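Long-range contact in putative thiosugar synthase (Amycolatopsis orientalis, PDB 4N6F), which probably transfers sulphur from a carrier protein to a sugar phosphate in 2-thiosugar biosynthesis, as a TIM-barrel relative of the thiazole synthase ThiG: residues G195-A200 and A231-A236. Numbering follows the deposited sequence.
With F6R (fructose -6-phosphate), chain F.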
# COMPACT_ATOMS: atom_id res chain seq x y z
N GLY A 195 6.95 12.99 7.09
CA GLY A 195 6.18 13.68 8.12
C GLY A 195 4.77 13.15 8.23
O GLY A 195 3.96 13.26 7.30
N GLY A 196 4.47 12.56 9.39
CA GLY A 196 3.11 12.12 9.67
C GLY A 196 2.73 10.79 9.05
O GLY A 196 1.57 10.40 9.10
N ILE A 197 3.70 10.09 8.46
CA ILE A 197 3.46 8.75 7.96
C ILE A 197 3.17 7.85 9.15
O ILE A 197 3.90 7.83 10.15
CB ILE A 197 4.66 8.19 7.16
CG1 ILE A 197 4.97 9.05 5.94
CG2 ILE A 197 4.37 6.75 6.72
CD1 ILE A 197 3.85 9.14 4.93
N GLY A 198 2.10 7.08 9.01
CA GLY A 198 1.52 6.30 10.10
C GLY A 198 1.60 4.80 9.87
O GLY A 198 1.79 4.04 10.82
N SER A 199 1.43 4.37 8.62
CA SER A 199 1.42 2.94 8.29
C SER A 199 1.78 2.68 6.83
O SER A 199 1.97 3.61 6.05
CB SER A 199 0.04 2.35 8.58
OG SER A 199 -0.92 2.82 7.64
N ALA A 200 1.85 1.40 6.48
CA ALA A 200 2.25 0.96 5.15
C ALA A 200 1.40 1.52 4.01
O ALA A 200 1.92 1.76 2.92
CB ALA A 200 2.25 -0.56 5.09
N ALA A 231 9.22 -3.87 7.99
CA ALA A 231 9.12 -4.86 6.91
C ALA A 231 7.93 -4.57 6.00
O ALA A 231 8.04 -4.65 4.77
CB ALA A 231 9.02 -6.28 7.46
N ALA A 232 6.80 -4.25 6.61
CA ALA A 232 5.59 -3.93 5.87
C ALA A 232 5.79 -2.71 4.98
O ALA A 232 5.28 -2.66 3.87
CB ALA A 232 4.45 -3.67 6.84
N MET A 233 6.51 -1.72 5.48
CA MET A 233 6.76 -0.50 4.73
C MET A 233 7.70 -0.72 3.53
O MET A 233 7.49 -0.12 2.48
CB MET A 233 7.29 0.58 5.67
CG MET A 233 6.15 1.20 6.46
SD MET A 233 6.74 2.46 7.58
CE MET A 233 5.16 3.14 8.09
N ARG A 234 8.72 -1.56 3.70
CA ARG A 234 9.58 -1.95 2.58
C ARG A 234 8.72 -2.51 1.45
O ARG A 234 8.86 -2.13 0.29
CB ARG A 234 10.62 -3.00 2.99
CG ARG A 234 11.81 -3.05 2.04
CD ARG A 234 12.18 -4.44 1.55
NE ARG A 234 12.95 -5.20 2.53
CZ ARG A 234 14.17 -5.72 2.34
NH1 ARG A 234 14.84 -5.56 1.20
NH2 ARG A 234 14.74 -6.41 3.33
N GLN A 235 7.83 -3.44 1.81
CA GLN A 235 6.98 -4.10 0.84
C GLN A 235 6.03 -3.12 0.19
O GLN A 235 5.81 -3.17 -1.01
CB GLN A 235 6.17 -5.22 1.50
CG GLN A 235 7.02 -6.38 1.98
CD GLN A 235 7.81 -7.04 0.86
OE1 GLN A 235 8.97 -7.43 1.04
NE2 GLN A 235 7.20 -7.13 -0.30
N ALA A 236 5.47 -2.22 0.99
CA ALA A 236 4.51 -1.23 0.52
C ALA A 236 5.14 -0.23 -0.46
O ALA A 236 4.49 0.22 -1.40
CB ALA A 236 3.89 -0.49 1.69
C1 F6R F . 14.55 14.74 10.00
C2 F6R F . 13.98 13.62 10.83
C3 F6R F . 12.67 13.74 11.56
C4 F6R F . 11.54 13.58 10.54
C5 F6R F . 10.20 13.29 11.22
C6 F6R F . 9.24 12.61 10.26
O2 F6R F . 14.58 12.54 10.89
O3 F6R F . 12.50 14.96 12.28
O4 F6R F . 11.42 14.79 9.77
O5 F6R F . 10.36 12.45 12.36
O6 F6R F . 7.97 12.52 10.90
P F6R F . 7.42 11.18 11.57
O1P F6R F . 8.19 11.11 12.86
O2P F6R F . 7.73 10.05 10.63
O3P F6R F . 5.95 11.48 11.66
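Met233 reaches from helix 226-245 to the loop that follows strand 191-194 of the TIM barrel, and its terminal methyl lies on the backbone there. CE is 3.6 Å from Ser199 C. It also meets the CG2 branch of Ile197, with CE to CG2 at 3.9 Å. Beyond CG the Met233 chain is extended (chi2 179°, chi3 170°), which carries the methyl away from its own helix. Ile197 has CG2 anti to its backbone N, and this branch faces the methyl.

The other half of the contact is alanine packing. Ala200 CB lies 3.8 Å from Ala236 CB and 4.2 Å from Ala232 CB. Ala232 and Ala236 are one helical turn apart, and both turn their methyls to Ala200, the first residue of helix 200-208. Three alanines meet here, and the backbones run close: Ala200 CA is 4.8 Å from Met233 CA. No hydrogen bond links the two segments; methyl groups make the contact, and Ala236 CB also packs tightly on Ala200 O at 3.2 Å.

Val203 and Val216 touch both Ile197 and Met233, tying them to helix 200-208 and strand 213-216. Ser199 is the N-cap residue of helix 200-208. Its CB points away from helix 226-245, and its OG is hydrogen-bonded to Glu208 OE2 of the second subunit. The same loop therefore joins helix 226-245, the dimer interface and the ligand pocket. At its pocket end, Gly195 and Gly196 border the bound fructose 6-phosphate. Gly196 N donates a hydrogen bond to phosphate oxygen O3P at 2.9 Å, with an N-H...O angle of 152°.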